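Local coordinates for ABC-type transport system, sugar-family extracellular solute-binding protein (Peptoclostridium difficile 630, PDB 6HNI), which binds tyrosine between its two lobes as the substrate-binding lipoprotein of an ABC transporter, probably for its uptake, and has adhesive properties, at residues 42-47 with 259-265; 48-53 with 269-274; 96-100 with 118-122; 163-169 with 216-220; 250-256 with 288-294. The protein carries 1 engineered substitution. All coordinates share one frame; numbering follows the deposited sequence. Where two conformers were deposited one is given.

In the fold
Interactions 1, 2 and 3 lie in the lobe built round the five-stranded parallel sheet; interactions 4 and 5 belong to the lobe of the four-stranded sheet, interaction 5 pairing two strands of the mixed sheet that extends it. Interactions 1 and 2 continue one helix pair, 35-50 with 258-273, centres about 11 Å apart. Interaction 4 holds four residues of the tyrosine pocket and lies about 15 Å, centre to centre, from interaction 3, which it touches through Val167, packed on Ala118, Ala119 and Gln97. Strand 252-255 of interaction 5 leads into helix 258-273; Ile256, just after that strand, packs on Leu261 of interaction 1, its side chain about 8 Å from the bound tyrosine.

Interaction 1: residues 42-47 with 259-265; sequences TGFVKA and EKLGYKT
Gly43 lies directly against Glu259 and Tyr263 where helices 35-50 and 258-273 cross. The segment axes approach to 6.4 Å at a signed angle of -40°, a close spacing consistent with glycine at the crossing, where Gly43 puts its CA and carbonyl directly against the other helix; Gly262 lies beside it. Backbone meets backbone there. Gly43 CA points its hydrogen at Glu259 O, 3.5 Å away, while Tyr263 CA is 3.3 Å from Gly43 O and Phe44 CA is 3.2 Å from Gly262 O, all three being CA-H...O contacts.

Next to this core, Ala47 sets its methyl over the centre of the Tyr263 ring. Ala47 CB is 3.6 Å from the ring centroid and only 7° off the normal, a clear CH-pi contact. The ring reaches this place because Tyr263 CG is anti to its backbone N (chi1 -174°). On the buried side Phe44 brings the edge of its ring to Gly262 O, and its CD1 lies 4.0 Å from Thr265 C.

The solvent side is looser. Lys46, extended beyond CG, crosses the Glu259 side chain at about a right angle, and its NZ meets Glu259 OE2 at 2.9 Å in a salt bridge. The ammonium comes on the syn side of that oxygen, tilted out of the carboxylate plane. Thr42 CG2 touches the same carboxylate.

Further in, Thr265 OG1 bonds to Leu261 O and to Thr135 OG1 of strand 132-136. Phe44 stacks with Phe89 of strand 87-91, and Leu261 and Thr265 pack on strand 108-113, seating the helix pair against the five-stranded parallel sheet.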
# COMPACT_ATOMS: atom_id res chain seq x y z
N THR A 42 -1.61 10.88 -7.72
CA THR A 42 -0.78 11.96 -8.25
C THR A 42 -0.03 11.51 -9.51
O THR A 42 -0.07 12.19 -10.58
CB THR A 42 0.18 12.46 -7.18
OG1 THR A 42 -0.61 13.09 -6.16
CG2 THR A 42 1.17 13.49 -7.72
N GLY A 43 0.65 10.38 -9.43
CA GLY A 43 1.39 9.85 -10.58
C GLY A 43 0.52 9.49 -11.75
O GLY A 43 0.89 9.79 -12.93
N PHE A 44 -0.63 8.87 -11.51
CA PHE A 44 -1.53 8.45 -12.57
C PHE A 44 -1.98 9.67 -13.37
O PHE A 44 -1.94 9.65 -14.61
CB PHE A 44 -2.74 7.76 -11.96
CG PHE A 44 -3.82 7.32 -12.90
CD1 PHE A 44 -3.82 6.06 -13.40
CD2 PHE A 44 -4.93 8.14 -13.15
CE1 PHE A 44 -4.83 5.60 -14.23
CE2 PHE A 44 -5.94 7.68 -14.00
CZ PHE A 44 -5.90 6.42 -14.52
N VAL A 45 -2.40 10.72 -12.69
CA VAL A 45 -2.90 11.91 -13.38
C VAL A 45 -1.77 12.58 -14.18
O VAL A 45 -1.98 13.06 -15.32
CB VAL A 45 -3.59 12.87 -12.38
CG1 VAL A 45 -3.97 14.20 -13.02
CG2 VAL A 45 -4.82 12.19 -11.77
N LYS A 46 -0.56 12.63 -13.61
CA LYS A 46 0.58 13.21 -14.34
C LYS A 46 0.89 12.39 -15.59
O LYS A 46 1.21 13.01 -16.65
CB LYS A 46 1.84 13.33 -13.47
CG LYS A 46 1.77 14.36 -12.38
CD LYS A 46 3.01 14.35 -11.50
CE LYS A 46 2.92 15.44 -10.45
NZ LYS A 46 4.04 15.33 -9.49
N ALA A 47 0.82 11.06 -15.54
CA ALA A 47 1.10 10.25 -16.72
C ALA A 47 0.05 10.57 -17.79
O ALA A 47 0.38 10.69 -18.98
CB ALA A 47 1.14 8.74 -16.42
N GLU A 259 4.36 7.05 -6.18
CA GLU A 259 4.06 7.99 -7.29
C GLU A 259 4.49 7.36 -8.59
O GLU A 259 3.75 7.44 -9.61
CB GLU A 259 4.72 9.33 -7.06
CG GLU A 259 4.23 10.30 -8.15
CD GLU A 259 4.65 11.76 -7.98
OE1 GLU A 259 4.95 12.23 -6.84
OE2 GLU A 259 4.63 12.48 -9.01
N LYS A 260 5.68 6.78 -8.65
CA LYS A 260 6.14 6.08 -9.89
C LYS A 260 5.24 4.93 -10.26
O LYS A 260 5.01 4.62 -11.45
CB LYS A 260 7.60 5.66 -9.83
CG LYS A 260 8.56 6.82 -9.67
CD LYS A 260 10.00 6.38 -9.59
CE LYS A 260 10.95 7.55 -9.53
NZ LYS A 260 12.31 7.06 -9.83
N LEU A 261 4.76 4.19 -9.27
CA LEU A 261 3.82 3.08 -9.52
C LEU A 261 2.51 3.57 -10.15
O LEU A 261 1.99 2.94 -11.07
CB LEU A 261 3.57 2.27 -8.22
CG LEU A 261 3.01 0.87 -8.39
CD1 LEU A 261 4.12 -0.10 -8.83
CD2 LEU A 261 2.40 0.36 -7.05
N GLY A 262 2.01 4.69 -9.64
CA GLY A 262 0.83 5.33 -10.19
C GLY A 262 1.04 5.86 -11.62
O GLY A 262 0.16 5.68 -12.47
N TYR A 263 2.22 6.38 -11.84
CA TYR A 263 2.58 6.93 -13.19
C TYR A 263 2.58 5.76 -14.16
O TYR A 263 2.01 5.87 -15.27
CB TYR A 263 3.94 7.58 -13.06
CG TYR A 263 4.32 8.29 -14.34
CD1 TYR A 263 4.79 7.57 -15.41
CD2 TYR A 263 4.12 9.67 -14.48
CE1 TYR A 263 5.11 8.22 -16.64
CE2 TYR A 263 4.43 10.33 -15.68
CZ TYR A 263 4.91 9.58 -16.73
OH TYR A 263 5.17 10.23 -17.96
N LYS A 264 3.18 4.62 -13.82
CA LYS A 264 3.15 3.42 -14.67
C LYS A 264 1.72 3.01 -14.97
O LYS A 264 1.34 2.66 -16.09
CB LYS A 264 3.96 2.25 -14.02
CG LYS A 264 3.80 0.91 -14.67
CD LYS A 264 4.46 0.88 -16.05
CE LYS A 264 4.36 -0.52 -16.64
NZ LYS A 264 5.02 -0.51 -17.99
N THR A 265 0.86 3.02 -13.94
CA THR A 265 -0.53 2.67 -14.14
C THR A 265 -1.23 3.65 -15.17
O THR A 265 -2.09 3.21 -15.95
CB THR A 265 -1.32 2.66 -12.82
OG1 THR A 265 -0.55 1.94 -11.79
CG2 THR A 265 -2.61 1.95 -12.99

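Interaction 2: residues 48-53 with 269-274; sequences LEKNGF and AVKILN
Leu48 and Val270 mark the closest backbone approach, 6.6 Å between their CA atoms, near the C-terminal ends of helices 35-50 and 258-273. The first helix ends in a Schellman motif: Phe53 N bonds to Leu48 O at 2.8 Å and Gly52 N to Glu49 O, with Gly52, at positive phi (88°), as the C-prime residue.

This turn brings Phe53 back toward the second helix. Its ring receives Leu273 CD1 over one face, 4.2 Å above the plane and offset toward the rim, while Asn274 OD1 lies in plane at the edge, 3.9 Å from Phe53 CZ. Val270 stands with its two methyls apart: CG1, anti to the backbone N (chi1 168°), approaches Phe53 CE2 obliquely, and CG2 abuts Asn51 CB at 3.5 Å. Leu48 has two conformers; in one of them its CD2 also meets Val270 CG2, at 3.9 Å, and touches Ala269 CB and Leu273 CD1.

Asn51 turns its amide back to its own helix, where ND2 bonds to Ala47 O. Leu48 and Phe53 continue onto Ile59 of strand 59-65. The meeting of the two segments is made mainly by methyl and ring contacts, and no polar pair links them, which is consistent with a contact resting mainly on apolar packing.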
# COMPACT_ATOMS: atom_id res chain seq x y z
N LEU A 48 -1.21 10.69 -17.42
CA LEU A 48 -2.24 10.92 -18.43
C LEU A 48 -2.00 12.27 -19.05
O LEU A 48 -2.04 12.39 -20.31
CB LEU A 48 -3.64 10.86 -17.82
CG LEU A 48 -4.25 9.47 -17.64
CD1 LEU A 48 -5.54 9.68 -16.89
CD2 LEU A 48 -4.55 8.70 -18.92
N GLU A 49 -1.68 13.28 -18.26
CA GLU A 49 -1.45 14.61 -18.79
C GLU A 49 -0.24 14.64 -19.75
O GLU A 49 -0.32 15.27 -20.82
CB GLU A 49 -1.20 15.63 -17.67
CG GLU A 49 -2.44 16.06 -16.90
CD GLU A 49 -2.41 17.52 -16.47
OE1 GLU A 49 -1.36 18.17 -16.67
OE2 GLU A 49 -3.44 17.99 -15.93
N LYS A 50 0.86 14.00 -19.40
CA LYS A 50 2.04 13.92 -20.26
C LYS A 50 1.74 13.26 -21.63
O LYS A 50 2.37 13.59 -22.65
CB LYS A 50 3.19 13.21 -19.56
CG LYS A 50 4.50 13.49 -20.27
CD LYS A 50 5.58 12.64 -19.75
CE LYS A 50 6.91 13.05 -20.36
NZ LYS A 50 7.89 12.12 -19.77
N ASN A 51 0.76 12.38 -21.65
CA ASN A 51 0.33 11.66 -22.81
C ASN A 51 -0.86 12.31 -23.55
O ASN A 51 -1.42 11.70 -24.45
CB ASN A 51 0.05 10.21 -22.45
CG ASN A 51 1.32 9.42 -22.27
OD1 ASN A 51 1.81 8.83 -23.22
ND2 ASN A 51 1.83 9.34 -21.03
N GLY A 52 -1.19 13.53 -23.16
CA GLY A 52 -2.16 14.35 -23.82
C GLY A 52 -3.59 14.19 -23.38
O GLY A 52 -4.50 14.65 -24.07
N PHE A 53 -3.80 13.57 -22.20
CA PHE A 53 -5.14 13.36 -21.67
C PHE A 53 -5.31 14.24 -20.46
O PHE A 53 -4.69 14.01 -19.42
CB PHE A 53 -5.34 11.91 -21.30
CG PHE A 53 -5.39 11.00 -22.47
CD1 PHE A 53 -6.58 10.80 -23.14
CD2 PHE A 53 -4.26 10.35 -22.89
CE1 PHE A 53 -6.63 9.93 -24.22
CE2 PHE A 53 -4.30 9.47 -23.96
CZ PHE A 53 -5.48 9.25 -24.61
N ALA A 269 -3.16 3.01 -18.58
CA ALA A 269 -4.44 3.65 -18.93
C ALA A 269 -4.45 4.21 -20.33
O ALA A 269 -5.46 4.11 -21.03
CB ALA A 269 -4.84 4.77 -17.97
N VAL A 270 -3.36 4.88 -20.68
CA VAL A 270 -3.24 5.48 -22.03
C VAL A 270 -3.47 4.36 -23.06
O VAL A 270 -4.24 4.54 -24.05
CB VAL A 270 -1.84 6.12 -22.17
CG1 VAL A 270 -1.56 6.47 -23.62
CG2 VAL A 270 -1.76 7.41 -21.36
N LYS A 271 -2.82 3.23 -22.87
CA LYS A 271 -2.98 2.08 -23.75
C LYS A 271 -4.41 1.59 -23.88
O LYS A 271 -4.92 1.31 -24.98
CB LYS A 271 -2.04 0.94 -23.41
CG LYS A 271 -0.57 1.29 -23.43
CD LYS A 271 0.27 0.10 -23.03
CE LYS A 271 1.72 0.40 -23.11
NZ LYS A 271 2.51 -0.73 -22.58
N ILE A 272 -5.09 1.45 -22.73
CA ILE A 272 -6.48 1.02 -22.72
C ILE A 272 -7.40 2.03 -23.43
O ILE A 272 -8.23 1.65 -24.26
CB ILE A 272 -6.96 0.73 -21.26
CG1 ILE A 272 -6.08 -0.36 -20.62
CG2 ILE A 272 -8.43 0.38 -21.26
CD1 ILE A 272 -5.89 -1.64 -21.40
N LEU A 273 -7.21 3.32 -23.15
CA LEU A 273 -7.99 4.37 -23.79
C LEU A 273 -7.78 4.39 -25.32
O LEU A 273 -8.72 4.68 -26.05
CB LEU A 273 -7.68 5.73 -23.17
CG LEU A 273 -8.10 5.89 -21.69
CD1 LEU A 273 -7.60 7.21 -21.16
CD2 LEU A 273 -9.61 5.76 -21.52
N ASN A 274 -6.60 3.98 -25.75
CA ASN A 274 -6.25 3.88 -27.18
C ASN A 274 -6.60 2.52 -27.80
O ASN A 274 -6.32 2.30 -28.98
CB ASN A 274 -4.74 4.18 -27.35
CG ASN A 274 -4.41 5.66 -27.20
OD1 ASN A 274 -5.25 6.54 -27.44
ND2 ASN A 274 -3.16 5.94 -26.86

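Interaction 3: residues 96-100 with 118-122; sequences AQAAF and AAGLV
Leu121 inserts its two methyls against helix 93-102 in the parallel alpha/beta lobe: this helix leads to strand 108-113, and residues 118-122 belong to the loop that leaves that strand. Leu121 CD1 meets Ala96 CB at 3.8 Å. The other methyl, CD2, sits 3.6 Å from Ala96 O and 3.7 Å from Phe100 CB, so one branched side chain covers a full helical turn.

Phe100 projects its ring alongside the loop backbone, its CG anti to the backbone N (chi1 -175°). Leu121 O stands over one face, offset toward the rim, and Phe100 CE2 comes within 3.3 Å of Gly120 O.

In the next shell, Leu121 O is held by Thr130 OG1, and Leu121 packs on Val113 of strand 108-113. The Phe100 ring has a cation-pi partner in Lys104, whose NZ also bonds to Phe100 O. Val167, from helix 167-183 of the other lobe, packs on Gln97 and Ala119, tying this corner to the lobe interface in the closed form.

The polar link is made by Gln97: NE2, at the end of an extended chain, donates to Ala119 O at 3.0 Å with an N-H...O angle of 165°, the acceptor lying in the plane of the amide.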
# COMPACT_ATOMS: atom_id res chain seq x y z
N ALA A 96 -10.34 -1.98 -5.38
CA ALA A 96 -10.29 -2.83 -6.56
C ALA A 96 -11.27 -3.97 -6.53
O ALA A 96 -11.91 -4.31 -7.50
CB ALA A 96 -8.88 -3.32 -6.79
N GLN A 97 -11.36 -4.62 -5.35
CA GLN A 97 -12.31 -5.72 -5.21
C GLN A 97 -13.75 -5.25 -5.40
O GLN A 97 -14.54 -5.95 -6.07
CB GLN A 97 -12.16 -6.44 -3.84
CG GLN A 97 -10.90 -7.24 -3.79
CD GLN A 97 -10.77 -7.97 -2.44
OE1 GLN A 97 -10.87 -7.33 -1.38
NE2 GLN A 97 -10.47 -9.26 -2.51
N ALA A 98 -14.05 -4.08 -4.86
CA ALA A 98 -15.37 -3.51 -5.06
C ALA A 98 -15.68 -3.20 -6.55
O ALA A 98 -16.74 -3.46 -7.02
CB ALA A 98 -15.55 -2.27 -4.23
N ALA A 99 -14.69 -2.59 -7.23
CA ALA A 99 -14.83 -2.25 -8.66
C ALA A 99 -15.09 -3.54 -9.45
O ALA A 99 -16.01 -3.60 -10.27
CB ALA A 99 -13.58 -1.56 -9.12
N PHE A 100 -14.32 -4.60 -9.16
CA PHE A 100 -14.49 -5.87 -9.84
C PHE A 100 -15.85 -6.53 -9.57
O PHE A 100 -16.47 -7.11 -10.48
CB PHE A 100 -13.28 -6.77 -9.56
CG PHE A 100 -13.27 -8.09 -10.32
CD1 PHE A 100 -13.24 -8.12 -11.73
CD2 PHE A 100 -13.25 -9.30 -9.64
CE1 PHE A 100 -13.18 -9.33 -12.40
CE2 PHE A 100 -13.17 -10.49 -10.31
CZ PHE A 100 -13.13 -10.52 -11.69
N ALA A 118 -4.45 -13.30 -5.24
CA ALA A 118 -5.11 -13.69 -3.97
C ALA A 118 -6.38 -12.90 -3.70
O ALA A 118 -7.31 -13.37 -3.03
CB ALA A 118 -4.14 -13.55 -2.77
N ALA A 119 -6.42 -11.68 -4.24
CA ALA A 119 -7.60 -10.84 -4.14
C ALA A 119 -8.69 -11.22 -5.14
O ALA A 119 -9.78 -10.62 -5.10
CB ALA A 119 -7.23 -9.38 -4.32
N GLY A 120 -8.43 -12.19 -6.01
CA GLY A 120 -9.44 -12.66 -6.96
C GLY A 120 -9.62 -11.80 -8.20
O GLY A 120 -10.60 -11.96 -8.89
N LEU A 121 -8.69 -10.88 -8.43
CA LEU A 121 -8.86 -9.87 -9.54
C LEU A 121 -8.38 -10.36 -10.88
O LEU A 121 -8.88 -9.84 -11.90
CB LEU A 121 -8.09 -8.66 -9.14
CG LEU A 121 -8.57 -7.92 -7.85
CD1 LEU A 121 -7.58 -6.88 -7.39
CD2 LEU A 121 -9.95 -7.31 -8.02
N VAL A 122 -7.35 -11.18 -10.92
CA VAL A 122 -6.71 -11.65 -12.15
C VAL A 122 -6.45 -13.12 -12.00
O VAL A 122 -6.25 -13.60 -10.84
CB VAL A 122 -5.42 -10.88 -12.44
CG1 VAL A 122 -5.67 -9.38 -12.51
CG2 VAL A 122 -4.30 -11.15 -11.46

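Interaction 4: residues 163-169 with 216-220; sequences NTSEVNS and TDNLV. With TYR (tyrosine), chain B.
Glu166 and Asn218 cross at about a right angle, carboxylate and amide planes 28° apart. Each Glu166 oxygen accepts more than one bond. OE1 takes Asn218 N (2.9 Å) on its syn lone pair and Asn168 ND2 on its anti lone pair, while Asn218 ND2 comes from above the carboxylate plane at 3.1 Å. OE2 receives Leu219 N on the syn lone pair and Asn163 ND2 on the anti. Five donors thus fix the rotation of this buried group, and its charge is probably stabilised by the start of helix 218-221.

Asp217, the N-cap of that helix, accepts from Val220 N through OD1. Its OD2 is approached from opposite faces by Asn163 N (2.8 Å, 173°) and Ser169 OG (2.6 Å).

Asn168 ND2 also reaches Thr216 O, 2.9 Å away in the carbonyl plane. The second-shell Glu166 positions Asn218, whose ND2 donates to the ligand tyrosine O at 2.9 Å; Thr216 OG1, set between backbone N and carbonyl carbon (chi1 65°), accepts from the ligand N at 2.9 Å.

His34 bonds to Asn218 OD1 and Gln172 to Thr216 OG1. The contact joins the starts of helices 167-183 and 218-221, beyond strands 157-163 and 211-214, with Asn168 and Asn218 packing across the cleft on helix 93-102.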
# COMPACT_ATOMS: atom_id res chain seq x y z
N ASN A 163 -5.10 -5.85 9.83
CA ASN A 163 -6.54 -6.03 9.62
C ASN A 163 -6.80 -7.43 9.10
O ASN A 163 -6.44 -7.74 7.97
CB ASN A 163 -7.03 -4.97 8.60
CG ASN A 163 -8.54 -4.93 8.44
OD1 ASN A 163 -9.26 -5.79 8.97
ND2 ASN A 163 -9.01 -3.96 7.65
N THR A 164 -7.50 -8.26 9.87
CA THR A 164 -7.77 -9.62 9.45
C THR A 164 -8.72 -9.69 8.25
O THR A 164 -8.82 -10.73 7.63
CB THR A 164 -8.32 -10.47 10.61
OG1 THR A 164 -9.51 -9.87 11.10
CG2 THR A 164 -7.30 -10.54 11.73
N SER A 165 -9.40 -8.59 7.94
CA SER A 165 -10.25 -8.48 6.75
C SER A 165 -9.55 -8.14 5.45
O SER A 165 -10.22 -8.17 4.44
CB SER A 165 -11.32 -7.41 6.95
OG SER A 165 -12.14 -7.75 8.04
N GLU A 166 -8.28 -7.78 5.47
CA GLU A 166 -7.54 -7.43 4.26
C GLU A 166 -6.71 -8.61 3.76
O GLU A 166 -5.71 -9.02 4.40
CB GLU A 166 -6.65 -6.19 4.53
CG GLU A 166 -7.43 -4.87 4.68
CD GLU A 166 -6.54 -3.64 4.92
OE1 GLU A 166 -5.52 -3.47 4.18
OE2 GLU A 166 -6.85 -2.83 5.87
N VAL A 167 -7.06 -9.14 2.59
CA VAL A 167 -6.30 -10.27 2.06
C VAL A 167 -4.86 -9.89 1.78
O VAL A 167 -3.95 -10.69 1.96
CB VAL A 167 -7.02 -10.89 0.87
CG1 VAL A 167 -7.10 -9.93 -0.35
CG2 VAL A 167 -6.33 -12.20 0.46
N ASN A 168 -4.64 -8.64 1.36
CA ASN A 168 -3.29 -8.12 1.19
C ASN A 168 -2.41 -8.27 2.43
O ASN A 168 -1.24 -8.64 2.33
CB ASN A 168 -3.28 -6.66 0.71
CG ASN A 168 -4.23 -5.76 1.52
OD1 ASN A 168 -5.45 -5.92 1.35
ND2 ASN A 168 -3.72 -4.83 2.30
N SER A 169 -3.01 -8.04 3.59
CA SER A 169 -2.29 -8.17 4.85
C SER A 169 -2.06 -9.60 5.25
O SER A 169 -0.95 -9.94 5.70
CB SER A 169 -3.00 -7.38 5.93
OG SER A 169 -3.03 -6.02 5.57
N THR A 216 1.84 -3.49 4.33
CA THR A 216 0.96 -2.57 3.59
C THR A 216 -0.52 -2.88 3.82
O THR A 216 -1.21 -3.48 3.02
CB THR A 216 1.33 -2.49 2.08
OG1 THR A 216 1.12 -3.71 1.45
CG2 THR A 216 2.76 -2.00 1.94
N ASP A 217 -0.92 -2.59 5.09
CA ASP A 217 -2.23 -2.73 5.62
C ASP A 217 -2.88 -1.34 5.73
O ASP A 217 -2.32 -0.43 6.32
CB ASP A 217 -2.08 -3.31 7.06
CG ASP A 217 -3.41 -3.56 7.72
OD1 ASP A 217 -4.03 -2.64 8.30
OD2 ASP A 217 -3.85 -4.73 7.64
N ASN A 218 -4.03 -1.17 5.04
CA ASN A 218 -4.67 0.10 4.98
C ASN A 218 -5.16 0.65 6.31
O ASN A 218 -5.06 1.81 6.57
CB ASN A 218 -5.83 0.08 3.96
CG ASN A 218 -5.35 -0.12 2.52
OD1 ASN A 218 -4.77 0.82 1.92
ND2 ASN A 218 -5.57 -1.29 1.99
N LEU A 219 -5.65 -0.27 7.15
CA LEU A 219 -6.14 0.12 8.49
C LEU A 219 -5.00 0.65 9.37
O LEU A 219 -5.09 1.75 9.92
CB LEU A 219 -6.88 -1.05 9.10
CG LEU A 219 -7.57 -0.70 10.41
CD1 LEU A 219 -8.70 0.29 10.20
CD2 LEU A 219 -8.09 -1.98 11.06
N VAL A 220 -3.91 -0.10 9.43
CA VAL A 220 -2.77 0.33 10.26
C VAL A 220 -2.06 1.56 9.69
O VAL A 220 -1.71 2.49 10.41
CB VAL A 220 -1.82 -0.84 10.54
CG1 VAL A 220 -0.65 -0.39 11.39
CG2 VAL A 220 -2.57 -1.94 11.31
N TYR B . -1.05 -2.85 -0.35
CA TYR B . -2.33 -2.28 0.09
C TYR B . -3.48 -2.99 -0.61
O TYR B . -4.61 -2.54 -0.49
CB TYR B . -2.36 -0.74 0.01
CG TYR B . -1.40 -0.09 0.95
CD1 TYR B . -1.61 -0.19 2.36
CD2 TYR B . -0.26 0.55 0.55
CE1 TYR B . -0.69 0.32 3.23
CE2 TYR B . 0.67 1.08 1.42
CZ TYR B . 0.45 0.95 2.81
OH TYR B . 1.38 1.46 3.70
OXT TYR B . -3.27 -4.03 -1.20

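Interaction 5: residues 250-256 with 288-294; sequences ALACQGI and DTDIIVN. With EDO (1,2-ethanediol), chain D.
Cys253 and Ile292 form a hydrogen-bonded pair in an antiparallel ladder, the strand axes 4.7 Å apart and 162° between their directions. Their backbones bond both ways, Cys253 N to Ile292 O at 2.9 Å and Ile292 N to Cys253 O at 3.1 Å. Gly255 and Asp290 make the second such pair, Gly255 N to Asp290 O at 3.2 Å and Asp290 N back to Gly255 O. Beyond the ladder, Asn294 N donates to Leu251 O at 2.9 Å.

Between these rungs, CA-H...O contacts fill in: Ile291 CA lies 3.2 Å from Cys253 O with 150° at the hydrogen.

Apolar contacts fall on two faces. On one, Ala252 CB meets Val293 CG2 at 3.8 Å, and the extended Gln254 lays its CG beside Ile291 CG1 at 3.8 Å. Cys253 SG and Ile292 CB touch on the other.

Asn294 N-caps helix 295-300 through OD1, and its ND2 binds Val246 O. Strand 290-294 lies between 252-255 and 311-314, and backbone bonds from Leu251 to Val238 and Ala252 to Ala240 continue the ladder onto strand 238-240 of the four-stranded sheet. Phe151 packs on the Ala252 and Val293 face, while helix 243-247 lies on the face of Cys253 and Ile292.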
# COMPACT_ATOMS: atom_id res chain seq x y z
N ALA A 250 6.68 5.97 11.79
CA ALA A 250 7.51 4.77 11.86
C ALA A 250 9.00 5.17 11.77
O ALA A 250 9.35 6.24 11.28
CB ALA A 250 7.16 3.79 10.73
N LEU A 251 9.89 4.26 12.15
CA LEU A 251 11.31 4.57 12.10
C LEU A 251 11.91 4.51 10.70
O LEU A 251 12.64 5.43 10.31
CB LEU A 251 12.12 3.63 13.00
CG LEU A 251 13.63 3.75 12.98
CD1 LEU A 251 14.05 5.13 13.41
CD2 LEU A 251 14.28 2.68 13.85
N ALA A 252 11.64 3.42 9.99
CA ALA A 252 12.36 3.19 8.73
C ALA A 252 11.65 2.24 7.81
O ALA A 252 10.80 1.45 8.24
CB ALA A 252 13.75 2.66 8.99
N CYS A 253 12.01 2.32 6.52
CA CYS A 253 11.53 1.39 5.50
C CYS A 253 12.57 1.24 4.40
O CYS A 253 13.50 2.05 4.29
CB CYS A 253 10.23 1.92 4.90
SG CYS A 253 10.48 3.33 3.80
N GLN A 254 12.40 0.19 3.59
CA GLN A 254 13.16 0.02 2.37
C GLN A 254 12.09 -0.42 1.36
O GLN A 254 11.79 -1.61 1.19
CB GLN A 254 14.26 -1.04 2.51
CG GLN A 254 15.09 -1.19 1.25
CD GLN A 254 16.28 -2.08 1.43
OE1 GLN A 254 16.32 -2.98 2.35
NE2 GLN A 254 17.25 -1.87 0.63
N GLY A 255 11.47 0.59 0.74
CA GLY A 255 10.26 0.39 -0.04
C GLY A 255 10.22 1.09 -1.38
O GLY A 255 11.14 1.81 -1.72
N ILE A 256 9.14 0.80 -2.08
CA ILE A 256 8.97 1.30 -3.47
C ILE A 256 8.41 2.70 -3.48
O ILE A 256 7.93 3.27 -2.49
CB ILE A 256 8.06 0.37 -4.27
CG1 ILE A 256 6.61 0.45 -3.76
CG2 ILE A 256 8.64 -1.04 -4.33
CD1 ILE A 256 5.57 -0.12 -4.68
N ASP A 288 12.55 -1.62 -7.39
CA ASP A 288 13.39 -0.52 -7.01
C ASP A 288 12.92 0.01 -5.65
O ASP A 288 11.83 0.60 -5.51
CB ASP A 288 13.23 0.57 -8.07
CG ASP A 288 14.28 1.66 -8.02
OD1 ASP A 288 15.15 1.62 -7.15
OD2 ASP A 288 14.26 2.57 -8.95
N THR A 289 13.75 -0.21 -4.64
CA THR A 289 13.45 0.28 -3.30
C THR A 289 14.49 1.30 -2.84
O THR A 289 15.62 1.36 -3.36
CB THR A 289 13.35 -0.89 -2.29
OG1 THR A 289 14.59 -1.59 -2.22
CG2 THR A 289 12.24 -1.85 -2.65
N ASP A 290 14.11 2.08 -1.84
CA ASP A 290 14.96 3.11 -1.25
C ASP A 290 14.76 3.11 0.24
O ASP A 290 13.63 2.91 0.72
CB ASP A 290 14.64 4.50 -1.79
CG ASP A 290 15.13 4.66 -3.26
OD1 ASP A 290 16.33 4.91 -3.45
OD2 ASP A 290 14.33 4.52 -4.21
N ILE A 291 15.88 3.29 0.96
CA ILE A 291 15.81 3.31 2.42
C ILE A 291 15.52 4.74 2.88
O ILE A 291 16.25 5.69 2.53
CB ILE A 291 17.10 2.79 3.09
CG1 ILE A 291 17.44 1.38 2.65
CG2 ILE A 291 16.99 2.83 4.65
CD1 ILE A 291 18.82 0.93 3.03
N ILE A 292 14.43 4.90 3.64
CA ILE A 292 14.00 6.18 4.17
C ILE A 292 13.77 5.98 5.69
O ILE A 292 13.15 4.99 6.14
CB ILE A 292 12.73 6.71 3.45
CG1 ILE A 292 13.06 7.01 1.96
CG2 ILE A 292 12.18 7.94 4.15
CD1 ILE A 292 11.86 7.43 1.12
N VAL A 293 14.31 6.92 6.45
CA VAL A 293 14.31 6.89 7.90
C VAL A 293 13.75 8.23 8.40
O VAL A 293 14.04 9.28 7.87
CB VAL A 293 15.73 6.69 8.43
CG1 VAL A 293 15.80 6.90 9.95
CG2 VAL A 293 16.24 5.32 8.05
N ASN A 294 12.95 8.17 9.46
CA ASN A 294 12.39 9.33 10.08
C ASN A 294 13.42 9.74 11.10
O ASN A 294 13.58 9.09 12.15
CB ASN A 294 11.00 9.04 10.66
CG ASN A 294 10.36 10.27 11.31
OD1 ASN A 294 11.01 11.00 12.05
ND2 ASN A 294 9.07 10.50 11.03
C1 EDO D . 11.95 4.10 -3.60
O1 EDO D . 11.76 3.48 -4.86
C2 EDO D . 10.79 4.60 -2.79
O2 EDO D . 11.07 5.68 -1.94